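Side-chain contacts in ALKF (Bacillus cereus, PDB 3ZBO), which is of unknown function but has affinity for branched DNA and is related to the HEAT-like repeat DNA glycosylases AlkC and AlkD: residues 108-113 against 138-143; 69-74 against 98-103. One frame throughout, in Å; residues are numbered along the deposited sequence. Where two conformers were deposited one is given.

Contact 1: residues 108-113 against 138-143; sequences TLSESN and YCWLLG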
ATOM      1  N   THR A 108      -5.589   4.722  -0.026  1.00 12.85           N
ATOM      2  CA  THR A 108      -6.896   5.386  -0.097  1.00 12.10           C
ATOM      3  C   THR A 108      -7.958   4.541   0.633  1.00 12.58           C
ATOM      4  O   THR A 108      -8.714   5.025   1.429  1.00 13.94           O
ATOM      5  CB  THR A 108      -7.238   5.561  -1.522  1.00 13.92           C
ATOM      6  OG1 THR A 108      -6.228   6.395  -2.132  1.00 16.33           O
ATOM      7  CG2 THR A 108      -8.568   6.311  -1.672  1.00 14.65           C
ATOM      8  N   LEU A 109      -7.898   3.223   0.409  1.00 12.05           N
ATOM      9  CA  LEU A 109      -8.856   2.315   1.125  1.00 11.91           C
ATOM     10  C   LEU A 109      -8.726   2.375   2.637  1.00 11.93           C
ATOM     11  O   LEU A 109      -9.740   2.347   3.363  1.00 13.80           O
ATOM     12  CB  LEU A 109      -8.720   0.871   0.587  1.00 11.18           C
ATOM     13  CG  LEU A 109      -9.642  -0.204   1.237  1.00 11.82           C
ATOM     14  CD1 LEU A 109     -11.138   0.183   0.912  1.00 11.42           C
ATOM     15  CD2 LEU A 109      -9.316  -1.569   0.700  1.00 13.00           C
ATOM     16  N   SER A 110      -7.477   2.468   3.126  1.00 13.48           N
ATOM     17  CA  SER A 110      -7.262   2.504   4.595  1.00 12.48           C
ATOM     18  C   SER A 110      -7.866   3.755   5.219  1.00 14.98           C
ATOM     19  O   SER A 110      -7.993   3.764   6.454  1.00 16.61           O
ATOM     20  CB  SER A 110      -5.710   2.386   4.898  1.00 14.05           C
ATOM     21  OG  SER A 110      -5.100   3.617   4.586  1.00 14.73           O
ATOM     22  N   GLU A 111      -8.217   4.737   4.391  1.00 15.56           N
ATOM     23  CA  GLU A 111      -8.772   6.014   4.894  0.50 16.74           C
ATOM     24  C   GLU A 111     -10.286   6.043   4.723  1.00 19.25           C
ATOM     25  O   GLU A 111     -10.910   7.074   5.030  1.00 20.50           O
ATOM     26  CB  GLU A 111      -8.124   7.178   4.155  0.50 16.75           C
ATOM     27  CG  GLU A 111      -6.619   7.422   4.554  0.50 16.16           C
ATOM     28  CD  GLU A 111      -6.458   7.766   6.032  0.50 22.09           C
ATOM     29  OE1 GLU A 111      -7.324   8.499   6.569  0.50 22.93           O
ATOM     30  OE2 GLU A 111      -5.480   7.306   6.663  0.50 23.79           O
ATOM     31  N   SER A 112     -10.856   4.946   4.222  1.00 17.09           N
ATOM     32  CA  SER A 112     -12.285   4.871   4.030  1.00 17.19           C
ATOM     33  C   SER A 112     -12.947   4.305   5.279  1.00 18.57           C
ATOM     34  O   SER A 112     -12.299   3.888   6.228  1.00 22.85           O
ATOM     35  CB  SER A 112     -12.547   3.941   2.835  1.00 16.96           C
ATOM     36  OG  SER A 112     -12.477   2.625   3.295  1.00 17.24           O
ATOM     37  N   ASN A 113     -14.290   4.186   5.202  1.00 18.56           N
ATOM     38  CA  ASN A 113     -15.045   3.544   6.252  1.00 20.61           C
ATOM     39  C   ASN A 113     -15.370   2.119   5.968  1.00 20.01           C
ATOM     40  O   ASN A 113     -16.090   1.514   6.740  1.00 21.75           O
ATOM     41  CB  ASN A 113     -16.389   4.322   6.454  1.00 22.24           C
ATOM     42  CG  ASN A 113     -16.175   5.762   6.914  1.00 25.80           C
ATOM     43  OD1 ASN A 113     -16.896   6.703   6.462  1.00 34.16           O
ATOM     44  ND2 ASN A 113     -15.226   5.959   7.791  1.00 26.68           N
ATOM     45  N   TYR A 138      -4.264  -3.642   5.353  1.00 11.17           N
ATOM     46  CA  TYR A 138      -4.172  -3.954   6.787  1.00 12.05           C
ATOM     47  C   TYR A 138      -2.940  -3.320   7.424  1.00 12.67           C
ATOM     48  O   TYR A 138      -2.982  -2.884   8.585  1.00 13.07           O
ATOM     49  CB  TYR A 138      -4.219  -5.440   7.134  1.00 11.56           C
ATOM     50  CG  TYR A 138      -5.633  -5.920   7.288  1.00 12.40           C
ATOM     51  CD1 TYR A 138      -6.373  -6.365   6.181  1.00 13.27           C
ATOM     52  CD2 TYR A 138      -6.249  -5.837   8.548  1.00 13.47           C
ATOM     53  CE1 TYR A 138      -7.700  -6.769   6.379  1.00 13.40           C
ATOM     54  CE2 TYR A 138      -7.591  -6.302   8.713  1.00 12.54           C
ATOM     55  CZ  TYR A 138      -8.254  -6.719   7.646  1.00 13.97           C
ATOM     56  OH  TYR A 138      -9.555  -7.133   7.866  1.00 17.10           O
ATOM     57  N   CYS A 139      -1.805  -3.358   6.737  1.00 11.42           N
ATOM     58  CA  CYS A 139      -0.606  -2.713   7.331  1.00 11.07           C
ATOM     59  C   CYS A 139      -0.883  -1.237   7.577  1.00 11.97           C
ATOM     60  O   CYS A 139      -0.480  -0.733   8.648  1.00 12.90           O
ATOM     61  CB  CYS A 139       0.584  -2.820   6.392  1.00 11.54           C
ATOM     62  SG  CYS A 139       1.097  -4.485   6.043  1.00 14.20           S
ATOM     63  N   TRP A 140      -1.559  -0.512   6.654  1.00 12.05           N
ATOM     64  CA  TRP A 140      -1.794   0.905   6.846  1.00 12.59           C
ATOM     65  C   TRP A 140      -2.813   1.103   7.935  1.00 13.64           C
ATOM     66  O   TRP A 140      -2.666   2.080   8.717  1.00 13.64           O
ATOM     67  CB  TRP A 140      -2.296   1.574   5.530  1.00 11.89           C
ATOM     68  CG  TRP A 140      -1.412   1.181   4.350  1.00 11.32           C
ATOM     69  CD1 TRP A 140      -1.921   0.939   3.084  1.00 12.73           C
ATOM     70  CD2 TRP A 140       0.015   0.937   4.262  1.00 12.34           C
ATOM     71  NE1 TRP A 140      -0.902   0.587   2.204  1.00 12.68           N
ATOM     72  CE2 TRP A 140       0.267   0.496   2.905  1.00 11.85           C
ATOM     73  CE3 TRP A 140       1.108   0.911   5.209  1.00 14.78           C
ATOM     74  CZ2 TRP A 140       1.550   0.213   2.438  1.00 12.95           C
ATOM     75  CZ3 TRP A 140       2.339   0.605   4.768  1.00 14.04           C
ATOM     76  CH2 TRP A 140       2.587   0.216   3.378  1.00 12.52           C
ATOM     77  N   LEU A 141      -3.816   0.228   8.022  1.00 13.01           N
ATOM     78  CA  LEU A 141      -4.831   0.379   9.119  1.00 11.57           C
ATOM     79  C   LEU A 141      -4.176   0.158  10.478  1.00 13.87           C
ATOM     80  O   LEU A 141      -4.469   0.912  11.450  1.00 15.11           O
ATOM     81  CB  LEU A 141      -5.896  -0.701   8.953  1.00 12.85           C
ATOM     82  CG  LEU A 141      -6.850  -0.497   7.806  1.00 12.77           C
ATOM     83  CD1 LEU A 141      -7.663  -1.737   7.750  1.00 12.47           C
ATOM     84  CD2 LEU A 141      -7.720   0.731   8.017  1.00 12.64           C
ATOM     85  N   LEU A 142      -3.272  -0.800  10.592  1.00 13.70           N
ATOM     86  CA  LEU A 142      -2.641  -1.073  11.945  1.00 14.28           C
ATOM     87  C   LEU A 142      -1.811   0.139  12.350  1.00 17.86           C
ATOM     88  O   LEU A 142      -1.589   0.325  13.560  1.00 18.51           O
ATOM     89  CB  LEU A 142      -1.778  -2.282  11.795  1.00 15.59           C
ATOM     90  CG  LEU A 142      -2.567  -3.548  11.731  1.00 15.01           C
ATOM     91  CD1 LEU A 142      -1.710  -4.734  11.224  1.00 19.50           C
ATOM     92  CD2 LEU A 142      -3.314  -3.917  13.075  1.00 19.87           C
ATOM     93  N   GLY A 143      -1.425   1.037  11.394  1.00 19.27           N
ATOM     94  CA  GLY A 143      -0.766   2.310  11.804  1.00 18.22           C
ATOM     95  C   GLY A 143      -1.655   3.524  11.991  1.00 20.79           C
ATOM     96  O   GLY A 143      -1.199   4.563  12.563  1.00 21.06           O
TER
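S110 sits in the angle between W140 and L141, and two aliphatic surfaces of the opposite helix close on it. Its CB packs against the W140 CB methylene at 3.6 Å, and its OG lies just as near that methylene, approaching the indole obliquely. The small serine lets the backbones come close: S110 CA and L141 CA are 5.6 Å apart. With chi1 at 75°, OG is turned back over its own helix, between the backbone N and the carbonyl carbon, where it bonds to V107 O. The hydroxyl is therefore satisfied on its own helix while both CB and OG lie against the W140 methylene.

L141 comes in from the other flank. Its CG stands beside the backbone N (chi1 -73°); CD1 runs on extended, and the other methyl, CD2, lies alongside the serine main chain, 3.4 Å from S110 O and 3.9 Å from S110 CA. That methyl covers part of a carbonyl oxygen whose polar need is met by R145 NH2, a group that also binds S112 O. Behind this edge, S112 folds back on the turn: S112 OG gives a 2.8 Å bond to L109 O, in the carbonyl plane on a lone pair (C=O...OG 142°), and S112 N reaches the same oxygen at 3.0 Å. Two donors thus hold the chain as it turns away.

W140 makes its close contact with S110 through CB; its indole turns from S110 and touches Y103, A106 and V107 of helix 98-110, and NE1 bonds to D102 O. The contact joins helix 98-110 to helix 128-144 in this mostly helical fold, related to the HEAT-like repeat glycosylases, with helix 115-124 beside L109 and L141 and helix 171-187 behind C139 and W140.

Contact 2: residues 69-74 against 98-103; sequences DAMYFA and YMLSDY
Y72 OH is held from two directions: it donates to R240 O near the C terminus and receives a weak 2.9 Å bond from a water, which gives its other hydrogen to Y103 O at 2.7 Å. The water thus links the phenol to the backbone of the facing helix, close to where that helix widens into a pi-type turn at 101-103. Y72 CG is anti to the backbone N (chi1 -171°), which brings the ring toward the facing helix, where Y72 CE2 comes within 3.9 Å of Y103 O, which meets the ring obliquely.

The apolar half of the contact is made by M71 and L100, whose side chains cross at about a right angle. M71 CB rests on L100 CD2 at 3.6 Å, and the bend at chi3 (86°) curls the thioether round the leucine fork, leaving M71 CE 3.7 Å from L100 CD1. Helices 68-77 and 98-110 run in the same direction here, a side-by-side packing of roughly parallel helices that combines an apolar crossing with a water bridge. Helix 56-63 backs the first through M71, F73 and A74, while helix 128-144 covers the far flank of the second through S101, D102 and Y103.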
ATOM      1  N   ASP A  69       1.941   8.814 -12.047  1.00 14.14           N
ATOM      2  CA  ASP A  69       2.011   9.948 -11.108  1.00 14.35           C
ATOM      3  C   ASP A  69       0.672  10.616 -10.916  1.00 13.44           C
ATOM      4  O   ASP A  69       0.321  11.070  -9.794  1.00 14.29           O
ATOM      5  CB  ASP A  69       2.995  11.003 -11.623  1.00 14.36           C
ATOM      6  CG  ASP A  69       4.419  10.436 -11.715  1.00 18.29           C
ATOM      7  OD1 ASP A  69       5.052  10.307 -10.691  1.00 17.42           O
ATOM      8  OD2 ASP A  69       4.813  10.110 -12.835  1.00 19.89           O
ATOM      9  N   ALA A  70      -0.068  10.713 -12.023  1.00 14.22           N
ATOM     10  CA  ALA A  70      -1.439  11.257 -11.886  1.00 12.97           C
ATOM     11  C   ALA A  70      -2.330  10.369 -11.040  1.00 14.53           C
ATOM     12  O   ALA A  70      -3.177  10.878 -10.280  1.00 14.18           O
ATOM     13  CB  ALA A  70      -2.094  11.391 -13.299  1.00 15.66           C
ATOM     14  N   MET A  71      -2.124   9.072 -11.205  1.00 11.96           N
ATOM     15  CA  MET A  71      -2.893   8.133 -10.396  1.00 12.93           C
ATOM     16  C   MET A  71      -2.541   8.188  -8.887  1.00 12.93           C
ATOM     17  O   MET A  71      -3.424   8.105  -8.028  1.00 12.43           O
ATOM     18  CB  MET A  71      -2.704   6.704 -10.877  1.00 10.61           C
ATOM     19  CG  MET A  71      -3.261   6.490 -12.253  1.00 12.55           C
ATOM     20  SD  MET A  71      -2.659   4.991 -13.073  1.00 14.13           S
ATOM     21  CE  MET A  71      -3.853   3.789 -12.408  1.00 13.09           C
ATOM     22  N   TYR A  72      -1.233   8.327  -8.585  1.00 12.09           N
ATOM     23  CA  TYR A  72      -0.800   8.567  -7.221  1.00 12.76           C
ATOM     24  C   TYR A  72      -1.426   9.830  -6.679  1.00 11.66           C
ATOM     25  O   TYR A  72      -1.952   9.821  -5.542  1.00 13.23           O
ATOM     26  CB  TYR A  72       0.775   8.564  -7.212  1.00 13.55           C
ATOM     27  CG  TYR A  72       1.228   8.585  -5.766  1.00 12.24           C
ATOM     28  CD1 TYR A  72       1.296   9.791  -5.066  1.00 13.39           C
ATOM     29  CD2 TYR A  72       1.686   7.455  -5.149  1.00 12.86           C
ATOM     30  CE1 TYR A  72       1.718   9.755  -3.722  1.00 14.13           C
ATOM     31  CE2 TYR A  72       2.052   7.415  -3.790  1.00 13.22           C
ATOM     32  CZ  TYR A  72       2.118   8.593  -3.107  1.00 15.23           C
ATOM     33  OH  TYR A  72       2.476   8.557  -1.753  1.00 16.98           O
ATOM     34  N   PHE A  73      -1.392  10.907  -7.444  1.00 13.16           N
ATOM     35  CA  PHE A  73      -1.919  12.143  -6.936  1.00 14.12           C
ATOM     36  C   PHE A  73      -3.456  12.025  -6.762  1.00 14.72           C
ATOM     37  O   PHE A  73      -4.018  12.571  -5.807  1.00 13.90           O
ATOM     38  CB  PHE A  73      -1.566  13.285  -7.932  1.00 15.14           C
ATOM     39  CG  PHE A  73      -1.914  14.612  -7.415  1.00 15.61           C
ATOM     40  CD1 PHE A  73      -1.228  15.105  -6.351  1.00 20.35           C
ATOM     41  CD2 PHE A  73      -2.960  15.330  -7.959  1.00 14.98           C
ATOM     42  CE1 PHE A  73      -1.592  16.358  -5.764  1.00 18.45           C
ATOM     43  CE2 PHE A  73      -3.286  16.616  -7.394  1.00 17.40           C
ATOM     44  CZ  PHE A  73      -2.594  17.078  -6.311  1.00 19.70           C
ATOM     45  N   ALA A  74      -4.138  11.297  -7.663  1.00 12.99           N
ATOM     46  CA  ALA A  74      -5.593  11.101  -7.515  1.00 13.60           C
ATOM     47  C   ALA A  74      -5.866  10.480  -6.146  1.00 13.56           C
ATOM     48  O   ALA A  74      -6.803  10.844  -5.442  1.00 14.50           O
ATOM     49  CB  ALA A  74      -6.048  10.163  -8.572  1.00 12.90           C
ATOM     50  N   TYR A  98       2.517  -3.105  -8.387  1.00 12.25           N
ATOM     51  CA  TYR A  98       2.365  -2.998  -6.932  1.00 10.36           C
ATOM     52  C   TYR A  98       2.407  -1.584  -6.360  1.00 11.66           C
ATOM     53  O   TYR A  98       1.816  -1.370  -5.302  1.00 11.60           O
ATOM     54  CB  TYR A  98       3.422  -3.881  -6.222  1.00 11.25           C
ATOM     55  CG  TYR A  98       4.808  -3.238  -6.205  1.00 11.20           C
ATOM     56  CD1 TYR A  98       5.671  -3.463  -7.314  1.00 12.08           C
ATOM     57  CD2 TYR A  98       5.216  -2.438  -5.157  1.00 10.66           C
ATOM     58  CE1 TYR A  98       6.969  -2.869  -7.353  1.00 12.23           C
ATOM     59  CE2 TYR A  98       6.483  -1.806  -5.151  1.00 13.80           C
ATOM     60  CZ  TYR A  98       7.344  -2.016  -6.282  1.00 13.39           C
ATOM     61  OH  TYR A  98       8.612  -1.392  -6.263  1.00 16.56           O
ATOM     62  N   MET A  99       3.052  -0.626  -7.024  1.00 11.24           N
ATOM     63  CA  MET A  99       3.075   0.676  -6.333  1.00 10.99           C
ATOM     64  C   MET A  99       1.675   1.199  -6.358  1.00 11.31           C
ATOM     65  O   MET A  99       1.286   1.949  -5.428  1.00 11.99           O
ATOM     66  CB  MET A  99       3.960   1.646  -7.088  1.00 12.54           C
ATOM     67  CG  MET A  99       5.448   1.237  -6.949  1.00 12.70           C
ATOM     68  SD  MET A  99       6.588   2.467  -7.707  1.00 15.05           S
ATOM     69  CE  MET A  99       6.719   3.551  -6.325  1.00 15.02           C
ATOM     70  N   LEU A 100       0.896   0.929  -7.401  1.00 11.63           N
ATOM     71  CA  LEU A 100      -0.513   1.341  -7.438  1.00 11.54           C
ATOM     72  C   LEU A 100      -1.370   0.531  -6.445  1.00 12.44           C
ATOM     73  O   LEU A 100      -2.187   1.126  -5.699  1.00 11.88           O
ATOM     74  CB  LEU A 100      -1.093   1.233  -8.883  1.00 11.12           C
ATOM     75  CG  LEU A 100      -0.524   2.322  -9.767  1.00 11.03           C
ATOM     76  CD1 LEU A 100      -0.858   1.924 -11.190  1.00 13.45           C
ATOM     77  CD2 LEU A 100      -1.204   3.728  -9.465  1.00 13.37           C
ATOM     78  N   SER A 101      -1.245  -0.823  -6.446  1.00 10.01           N
ATOM     79  CA  SER A 101      -2.076  -1.561  -5.546  1.00 10.97           C
ATOM     80  C   SER A 101      -1.772  -1.213  -4.094  1.00 10.68           C
ATOM     81  O   SER A 101      -2.691  -1.106  -3.263  1.00 11.11           O
ATOM     82  CB  SER A 101      -1.955  -3.073  -5.788  1.00 11.06           C
ATOM     83  OG  SER A 101      -0.591  -3.469  -5.632  1.00 12.21           O
ATOM     84  N   ASP A 102      -0.478  -1.058  -3.760  1.00 11.34           N
ATOM     85  CA  ASP A 102      -0.057  -1.085  -2.318  1.00 10.04           C
ATOM     86  C   ASP A 102       0.036   0.363  -1.792  1.00 12.20           C
ATOM     87  O   ASP A 102      -0.308   0.561  -0.614  1.00 11.82           O
ATOM     88  CB  ASP A 102       1.303  -1.717  -2.161  1.00 10.37           C
ATOM     89  CG  ASP A 102       1.364  -3.188  -2.621  1.00 13.14           C
ATOM     90  OD1 ASP A 102       0.336  -3.765  -3.026  1.00 14.01           O
ATOM     91  OD2 ASP A 102       2.529  -3.640  -2.570  1.00 13.44           O
ATOM     92  N   TYR A 103       0.508   1.325  -2.632  1.00  9.66           N
ATOM     93  CA  TYR A 103       0.796   2.665  -2.101  1.00 10.98           C
ATOM     94  C   TYR A 103      -0.248   3.716  -2.538  1.00 12.62           C
ATOM     95  O   TYR A 103      -0.255   4.845  -2.037  1.00 14.94           O
ATOM     96  CB  TYR A 103       2.194   3.111  -2.544  1.00 12.18           C
ATOM     97  CG  TYR A 103       3.290   2.141  -2.238  1.00 10.29           C
ATOM     98  CD1 TYR A 103       3.263   1.303  -1.101  1.00 12.97           C
ATOM     99  CD2 TYR A 103       4.343   2.038  -3.149  1.00 15.01           C
ATOM    100  CE1 TYR A 103       4.368   0.431  -0.837  1.00 15.59           C
ATOM    101  CE2 TYR A 103       5.364   1.149  -2.901  1.00 15.22           C
ATOM    102  CZ  TYR A 103       5.339   0.382  -1.794  1.00 17.56           C
ATOM    103  OH  TYR A 103       6.375  -0.521  -1.650  1.00 18.86           O
TER
HETATM  104  O   HOH W   1      -0.115   7.352  -1.042  1.00 15.72           O

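In the fold
From the N terminus, helix 68-77 comes first, and contact 2 brings it against the start of helix 98-110, closing a loop of 23 residues that includes helix 85-94. Contact 1 opens further along the same helix and closes a second loop of 24 residues, holding helix 115-124, when helix 128-144 arrives. The two loops follow in series and neither nests nor crosses. Helix 98-110 is the shared element, touched near its beginning by one neighbour and near its end by the next. The centres lie about 15 Å apart, yet W140 of contact 1 packs its CZ2 against Y103 CD1 of contact 2 at 4.1 Å, so that helices 68-77, 98-110 and 128-144 are linked in sequence through helix 98-110.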